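Local coordinates for niemann-Pick type C2 protein (Camponotus japonicus, PDB 3WEB) that binds oleic acid inside a beta-sandwich of the ML family and probably serves as a lipid carrier in the chemical communication of worker ants, at residues Ile36-Lys41 / Tyr93-Phe98; Val51-Phe56 / Phe66-Pro71. One frame throughout, in Å; residues are numbered along the deposited sequence.

Interaction 1: residues Ile36-Lys41 / Tyr93-Phe98; sequences IHVSMK and YKVTFF. With OLA (oleic acid), chain B.
With CG set between the backbone N and the carbonyl carbon (chi1 58°), the F97 ring reaches across the sheet face to the neighbouring strand, toward I36 and V38; V38 in turn has CG1 anti to its N (chi1 178°), which puts CG2 beside that N and facing the ring. I36 CB lies over one face of F97, 4.0 Å from the ring centroid and offset toward the rim, a CH-pi contact. V38 CG2 approaches the same ring obliquely, 3.7 Å from F97 CE2, while V38 CB packs on V95 CG1 at 3.8 Å. F97, V38 and V95 form an apolar wall for the oleic acid, with I36 packed behind the ring: the ligand's C4 comes within 3.5 Å of F97 CD2, its C9 touches V38 CG2, and its C2 meets V95 CG2. On the other face, H37 and T96 lie side by side and hydrogen-bond through H37 ND1 and T96 OG1 (2.8 Å), the hydroxyl sitting at the edge of the imidazole in its plane. Between the two faces runs a regular antiparallel ladder, in which I36, V38 and M40 make hydrogen-bonded pairs with F97, V95 and Y93. The V38 N to V95 O bond, 2.8 Å long, is nearly straight at 170°. S39 OG is hydrogen-bonded to E92 OE2, one residue before Y93 on the same strand. Strand 34-44 is the middle of a three-stranded antiparallel sheet, with 91-99 on one flank and 11-18 on the other; across the sandwich, W112 of strand 107-116 packs against V38 and M40, and F114 meets Y93 edge-to-face.

Interaction 2: residues Val51-Phe56 / Phe66-Pro71; sequences VEAKAF and FPLKKP. With OLA (oleic acid), chain B.
L68 reaches strand 51-59 with both its methyl branches: CD1 lies 3.7 Å from A53 CB, and CD2 lies 3.8 Å from A55 CB. Its CG lies opposite the carbonyl carbon, beside the backbone N (chi1 -62°), the setting from which the two methyls reach these alanines. The two alanines present only a methyl each, so the leucine can come close to the strand. CD2 also touches C5 of the oleic acid at 3.8 Å, which makes L68 an apolar link between strand and ligand. Replacing it with an alanine would probably open a gap over A53 and A55 and deprive the fatty-acid chain of a hydrophobic neighbour near its carboxylate.

The residues after L68 bind that carboxylate through the backbone. K69 N donates to O2 of the oleic acid at 2.8 Å and K70 N to O1 at 2.9 Å, so successive amides grip one oxygen each and fix the rotation of the head group.

The turn is tied to the strand at both ends. At one, A53 N donates to P71 O (2.7 Å), tilted somewhat from the carbonyl plane, and P71 CB rests against A53 O. At the other, F66 N donates to A55 O in a bond of 3.0 Å that is nearly straight at hydrogen (176°), although the donor stands 38° out of the carbonyl plane. A water bridges A55 N and F66 O, and the F66 ring turns an edge to the backbone of F56.

Beyond the contact, strand 51-59 pairs on its other side with strand 107-116, through E52 with R115, K54 with E113 and F56 with M111; F114 of that strand and I73 pack against V51 and A53.

In the fold
From the N terminus, strand 11-18 comes first and later flanks strand 34-44, the first partner of interaction 1. The chain then crosses to the other sheet as strand 51-59, turns back through strand 62-66, and closes a short loop of nine residues at interaction 2. Only after a long, largely irregular passage does strand 91-99 return to 34-44, so interaction 1 encloses interaction 2 without crossing it. Interaction 1 joins the middle and one outer strand of the three-stranded sheet, whereas interaction 2 ties the loop after 62-66 to the opposing sheet. Their centres lie 13 Å apart and they do not touch; the oleic acid contacts both.

Interaction 1: residues Ile36-Lys41 / Tyr93-Phe98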
loop_
_atom_site.group_PDB
_atom_site.type_symbol
_atom_site.label_atom_id
_atom_site.label_comp_id
_atom_site.label_asym_id
_atom_site.label_seq_id
_atom_site.Cartn_x
_atom_site.Cartn_y
_atom_site.Cartn_z
ATOM N N ILE A 36 1.426 9.088 -9.611
ATOM C CA ILE A 36 0.395 8.682 -8.668
ATOM C C ILE A 36 0.943 8.937 -7.270
ATOM O O ILE A 36 2.059 8.513 -6.947
ATOM C CB ILE A 36 0.026 7.186 -8.818
ATOM C CG1 ILE A 36 -0.268 6.817 -10.284
ATOM C CG2 ILE A 36 -1.137 6.808 -7.901
ATOM C CD1 ILE A 36 -1.432 7.557 -10.913
ATOM N N HIS A 37 0.167 9.655 -6.465
ATOM C CA HIS A 37 0.525 9.896 -5.072
ATOM C C HIS A 37 -0.352 9.058 -4.155
ATOM O O HIS A 37 -1.575 9.119 -4.224
ATOM C CB HIS A 37 0.396 11.380 -4.740
ATOM C CG HIS A 37 0.980 12.275 -5.786
ATOM N ND1 HIS A 37 2.336 12.354 -6.025
ATOM C CD2 HIS A 37 0.392 13.116 -6.669
ATOM C CE1 HIS A 37 2.558 13.216 -7.003
ATOM N NE2 HIS A 37 1.395 13.691 -7.412
ATOM N N VAL A 38 0.287 8.273 -3.296
ATOM C CA VAL A 38 -0.435 7.358 -2.407
ATOM C C VAL A 38 -0.104 7.729 -0.972
ATOM O O VAL A 38 1.060 7.971 -0.652
ATOM C CB VAL A 38 -0.055 5.883 -2.653
ATOM C CG1 VAL A 38 -0.792 4.954 -1.686
ATOM C CG2 VAL A 38 -0.336 5.484 -4.094
ATOM N N SER A 39 -1.130 7.795 -0.129
ATOM C CA SER A 39 -0.963 8.027 1.303
ATOM C C SER A 39 -1.676 6.933 2.094
ATOM O O SER A 39 -2.767 6.504 1.719
ATOM C CB SER A 39 -1.542 9.395 1.702
ATOM O OG SER A 39 -1.578 9.540 3.117
ATOM N N MET A 40 -1.059 6.482 3.186
ATOM C CA MET A 40 -1.739 5.593 4.135
ATOM C C MET A 40 -1.521 6.071 5.559
ATOM O O MET A 40 -0.378 6.261 5.967
ATOM C CB MET A 40 -1.239 4.148 4.007
ATOM C CG MET A 40 -1.690 3.253 5.159
ATOM S SD MET A 40 -1.402 1.481 4.926
ATOM C CE MET A 40 0.378 1.420 5.057
ATOM N N LYS A 41 -2.617 6.268 6.294
ATOM C CA LYS A 41 -2.555 6.523 7.738
ATOM C C LYS A 41 -2.736 5.208 8.469
ATOM O O LYS A 41 -3.733 4.508 8.265
ATOM C CB LYS A 41 -3.636 7.507 8.177
ATOM C CG LYS A 41 -3.563 8.853 7.475
ATOM C CD LYS A 41 -4.742 9.716 7.882
ATOM C CE LYS A 41 -4.852 10.940 6.992
ATOM N NZ LYS A 41 -5.984 11.801 7.435
ATOM N N TYR A 93 2.324 7.200 5.825
ATOM C CA TYR A 93 3.227 6.865 4.736
ATOM C C TYR A 93 2.834 7.599 3.458
ATOM O O TYR A 93 1.645 7.734 3.152
ATOM C CB TYR A 93 3.168 5.371 4.492
ATOM C CG TYR A 93 3.880 4.895 3.243
ATOM C CD1 TYR A 93 5.265 4.808 3.209
ATOM C CD2 TYR A 93 3.164 4.510 2.113
ATOM C CE1 TYR A 93 5.925 4.351 2.078
ATOM C CE2 TYR A 93 3.818 4.047 0.979
ATOM C CZ TYR A 93 5.195 3.976 0.968
ATOM O OH TYR A 93 5.844 3.498 -0.148
ATOM N N LYS A 94 3.850 8.077 2.739
ATOM C CA LYS A 94 3.681 8.736 1.442
ATOM C C LYS A 94 4.604 8.144 0.375
ATOM O O LYS A 94 5.772 7.847 0.634
ATOM C CB LYS A 94 3.926 10.243 1.570
ATOM C CG LYS A 94 2.883 10.967 2.419
ATOM C CD LYS A 94 2.994 12.485 2.332
ATOM C CE LYS A 94 3.539 13.100 3.620
ATOM N NZ LYS A 94 4.970 12.776 3.898
ATOM N N VAL A 95 4.071 7.980 -0.833
ATOM C CA VAL A 95 4.873 7.513 -1.968
ATOM C C VAL A 95 4.322 8.069 -3.282
ATOM O O VAL A 95 3.103 8.199 -3.463
ATOM C CB VAL A 95 5.024 5.961 -1.992
ATOM C CG1 VAL A 95 3.701 5.252 -2.265
ATOM C CG2 VAL A 95 6.088 5.512 -2.986
ATOM N N THR A 96 5.243 8.418 -4.175
ATOM C CA THR A 96 4.913 8.838 -5.528
ATOM C C THR A 96 5.593 7.868 -6.479
ATOM O O THR A 96 6.777 7.561 -6.323
ATOM C CB THR A 96 5.391 10.275 -5.806
ATOM O OG1 THR A 96 4.681 11.184 -4.957
ATOM C CG2 THR A 96 5.149 10.674 -7.271
ATOM N N PHE A 97 4.833 7.359 -7.443
ATOM C CA PHE A 97 5.419 6.572 -8.518
ATOM C C PHE A 97 4.813 6.980 -9.846
ATOM O O PHE A 97 3.682 7.466 -9.902
ATOM C CB PHE A 97 5.260 5.066 -8.275
ATOM C CG PHE A 97 3.833 4.609 -8.121
ATOM C CD1 PHE A 97 3.095 4.188 -9.226
ATOM C CD2 PHE A 97 3.232 4.574 -6.866
ATOM C CE1 PHE A 97 1.783 3.756 -9.084
ATOM C CE2 PHE A 97 1.923 4.140 -6.720
ATOM C CZ PHE A 97 1.196 3.731 -7.828
ATOM N N PHE A 98 5.581 6.782 -10.910
ATOM C CA PHE A 98 5.133 7.112 -12.244
ATOM C C PHE A 98 4.712 5.836 -12.951
ATOM O O PHE A 98 5.451 4.849 -12.966
ATOM C CB PHE A 98 6.250 7.821 -13.017
ATOM C CG PHE A 98 5.806 8.405 -14.328
ATOM C CD1 PHE A 98 5.153 9.633 -14.373
ATOM C CD2 PHE A 98 6.049 7.732 -15.522
ATOM C CE1 PHE A 98 4.743 10.174 -15.583
ATOM C CE2 PHE A 98 5.642 8.269 -16.733
ATOM C CZ PHE A 98 4.991 9.492 -16.763
HETATM C C1 OLA B . 7.776 1.312 -4.928
HETATM O O1 OLA B . 8.280 0.988 -3.827
HETATM O O2 OLA B . 8.113 0.783 -6.012
HETATM C C2 OLA B . 6.720 2.396 -4.953
HETATM C C3 OLA B . 5.379 1.832 -5.416
HETATM C C4 OLA B . 4.250 2.253 -4.484
HETATM C C5 OLA B . 3.662 1.062 -3.739
HETATM C C6 OLA B . 2.236 1.332 -3.277
HETATM C C7 OLA B . 1.266 0.435 -4.037
HETATM C C8 OLA B . -0.180 0.575 -3.561
HETATM C C9 OLA B . -0.839 1.793 -4.179
HETATM C C10 OLA B . -1.434 1.802 -5.376
HETATM C C11 OLA B . -1.526 0.586 -6.271
HETATM C C12 OLA B . -1.421 1.015 -7.727
HETATM C C13 OLA B . -0.515 0.074 -8.511
HETATM C C14 OLA B . -0.169 0.677 -9.867
HETATM C C15 OLA B . 0.196 -0.404 -10.876
HETATM C C16 OLA B . 1.687 -0.369 -11.195
HETATM C C17 OLA B . 1.931 0.163 -12.603
HETATM C C18 OLA B . 3.151 -0.479 -13.229
#

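Interaction 2: residues Val51-Phe56 / Phe66-Pro71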
loop_
_atom_site.group_PDB
_atom_site.type_symbol
_atom_site.label_atom_id
_atom_site.label_comp_id
_atom_site.label_asym_id
_atom_site.label_seq_id
_atom_site.Cartn_x
_atom_site.Cartn_y
_atom_site.Cartn_z
ATOM N N VAL A 51 10.320 -1.837 8.737
ATOM C CA VAL A 51 9.130 -2.127 7.933
ATOM C C VAL A 51 9.539 -2.595 6.535
ATOM O O VAL A 51 10.349 -1.948 5.877
ATOM C CB VAL A 51 8.200 -0.894 7.810
ATOM C CG1 VAL A 51 6.942 -1.235 7.011
ATOM C CG2 VAL A 51 7.816 -0.366 9.184
ATOM N N GLU A 52 8.966 -3.707 6.088
ATOM C CA GLU A 52 9.139 -4.172 4.705
ATOM C C GLU A 52 7.771 -4.257 4.038
ATOM O O GLU A 52 6.887 -4.973 4.515
ATOM C CB GLU A 52 9.815 -5.548 4.647
ATOM C CG GLU A 52 11.280 -5.569 5.065
ATOM C CD GLU A 52 11.897 -6.958 4.958
ATOM O OE1 GLU A 52 12.127 -7.427 3.822
ATOM O OE2 GLU A 52 12.170 -7.582 6.007
ATOM N N ALA A 53 7.598 -3.520 2.946
ATOM C CA ALA A 53 6.341 -3.542 2.204
ATOM C C ALA A 53 6.306 -4.668 1.171
ATOM O O ALA A 53 7.341 -5.087 0.647
ATOM C CB ALA A 53 6.081 -2.205 1.534
ATOM N N LYS A 54 5.093 -5.143 0.898
ATOM C CA LYS A 54 4.837 -6.220 -0.053
ATOM C C LYS A 54 3.610 -5.853 -0.875
ATOM O O LYS A 54 2.628 -5.329 -0.342
ATOM C CB LYS A 54 4.549 -7.532 0.685
ATOM C CG LYS A 54 5.633 -7.984 1.652
ATOM C CD LYS A 54 6.851 -8.480 0.901
ATOM C CE LYS A 54 7.846 -9.119 1.847
ATOM N NZ LYS A 54 9.025 -9.594 1.071
ATOM N N ALA A 55 3.658 -6.142 -2.170
ATOM C CA ALA A 55 2.509 -5.910 -3.037
ATOM C C ALA A 55 2.144 -7.167 -3.821
ATOM O O ALA A 55 3.010 -7.985 -4.147
ATOM C CB ALA A 55 2.772 -4.746 -3.980
ATOM N N PHE A 56 0.851 -7.311 -4.104
ATOM C CA PHE A 56 0.324 -8.436 -4.865
ATOM C C PHE A 56 -0.768 -7.958 -5.816
ATOM O O PHE A 56 -1.531 -7.048 -5.490
ATOM C CB PHE A 56 -0.250 -9.508 -3.932
ATOM C CG PHE A 56 0.714 -9.984 -2.880
ATOM C CD1 PHE A 56 0.840 -9.307 -1.667
ATOM C CD2 PHE A 56 1.493 -11.118 -3.095
ATOM C CE1 PHE A 56 1.733 -9.748 -0.696
ATOM C CE2 PHE A 56 2.387 -11.560 -2.129
ATOM C CZ PHE A 56 2.508 -10.877 -0.928
ATOM N N PHE A 66 4.332 -8.964 -6.636
ATOM C CA PHE A 66 4.972 -7.997 -7.530
ATOM C C PHE A 66 6.077 -7.237 -6.796
ATOM O O PHE A 66 5.882 -6.828 -5.648
ATOM C CB PHE A 66 3.948 -6.999 -8.085
ATOM C CG PHE A 66 3.099 -7.545 -9.202
ATOM C CD1 PHE A 66 3.515 -7.440 -10.527
ATOM C CD2 PHE A 66 1.877 -8.155 -8.936
ATOM C CE1 PHE A 66 2.733 -7.940 -11.562
ATOM C CE2 PHE A 66 1.090 -8.657 -9.966
ATOM C CZ PHE A 66 1.518 -8.549 -11.281
ATOM N N PRO A 67 7.235 -7.035 -7.456
ATOM C CA PRO A 67 8.382 -6.370 -6.825
ATOM C C PRO A 67 8.166 -4.871 -6.611
ATOM O O PRO A 67 7.659 -4.186 -7.498
ATOM C CB PRO A 67 9.511 -6.592 -7.839
ATOM C CG PRO A 67 8.810 -6.696 -9.151
ATOM C CD PRO A 67 7.528 -7.419 -8.851
ATOM N N LEU A 68 8.542 -4.380 -5.434
ATOM C CA LEU A 68 8.532 -2.946 -5.166
ATOM C C LEU A 68 9.953 -2.400 -5.247
ATOM O O LEU A 68 10.917 -3.114 -4.966
ATOM C CB LEU A 68 7.910 -2.649 -3.797
ATOM C CG LEU A 68 6.440 -3.046 -3.594
ATOM C CD1 LEU A 68 6.070 -3.026 -2.119
ATOM C CD2 LEU A 68 5.501 -2.153 -4.392
ATOM N N LYS A 69 10.073 -1.136 -5.641
ATOM C CA LYS A 69 11.377 -0.484 -5.774
ATOM C C LYS A 69 11.963 -0.076 -4.426
ATOM O O LYS A 69 13.179 -0.126 -4.231
ATOM C CB LYS A 69 11.285 0.737 -6.693
ATOM C CG LYS A 69 11.092 0.402 -8.166
ATOM C CD LYS A 69 10.943 1.673 -8.993
ATOM C CE LYS A 69 10.404 1.393 -10.390
ATOM N NZ LYS A 69 11.370 0.646 -11.246
ATOM N N LYS A 70 11.102 0.338 -3.499
ATOM C CA LYS A 70 11.555 0.789 -2.180
ATOM C C LYS A 70 10.759 0.141 -1.037
ATOM O O LYS A 70 10.047 0.844 -0.315
ATOM C CB LYS A 70 11.469 2.319 -2.081
ATOM C CG LYS A 70 12.222 3.070 -3.175
ATOM C CD LYS A 70 11.922 4.560 -3.174
ATOM C CE LYS A 70 10.529 4.865 -3.708
ATOM N NZ LYS A 70 10.276 6.326 -3.837
ATOM N N PRO A 71 10.888 -1.195 -0.858
ATOM C CA PRO A 71 10.074 -1.904 0.143
ATOM C C PRO A 71 10.447 -1.608 1.592
ATOM O O PRO A 71 9.617 -1.784 2.479
ATOM C CB PRO A 71 10.329 -3.385 -0.169
ATOM C CG PRO A 71 11.654 -3.411 -0.846
ATOM C CD PRO A 71 11.784 -2.114 -1.592
HETATM C C1 OLA B . 7.776 1.312 -4.928
HETATM O O1 OLA B . 8.280 0.988 -3.827
HETATM O O2 OLA B . 8.113 0.783 -6.012
HETATM C C2 OLA B . 6.720 2.396 -4.953
HETATM C C3 OLA B . 5.379 1.832 -5.416
HETATM C C4 OLA B . 4.250 2.253 -4.484
HETATM C C5 OLA B . 3.662 1.062 -3.739
HETATM C C6 OLA B . 2.236 1.332 -3.277
HETATM C C7 OLA B . 1.266 0.435 -4.037
HETATM C C8 OLA B . -0.180 0.575 -3.561
HETATM C C9 OLA B . -0.839 1.793 -4.179
HETATM C C10 OLA B . -1.434 1.802 -5.376
HETATM C C11 OLA B . -1.526 0.586 -6.271
HETATM C C12 OLA B . -1.421 1.015 -7.727
HETATM C C13 OLA B . -0.515 0.074 -8.511
HETATM C C14 OLA B . -0.169 0.677 -9.867
HETATM C C15 OLA B . 0.196 -0.404 -10.876
HETATM C C16 OLA B . 1.687 -0.369 -11.195
HETATM C C17 OLA B . 1.931 0.163 -12.603
HETATM C C18 OLA B . 3.151 -0.479 -13.229
HETATM O O HOH W 1 6.257 -7.067 -3.118
#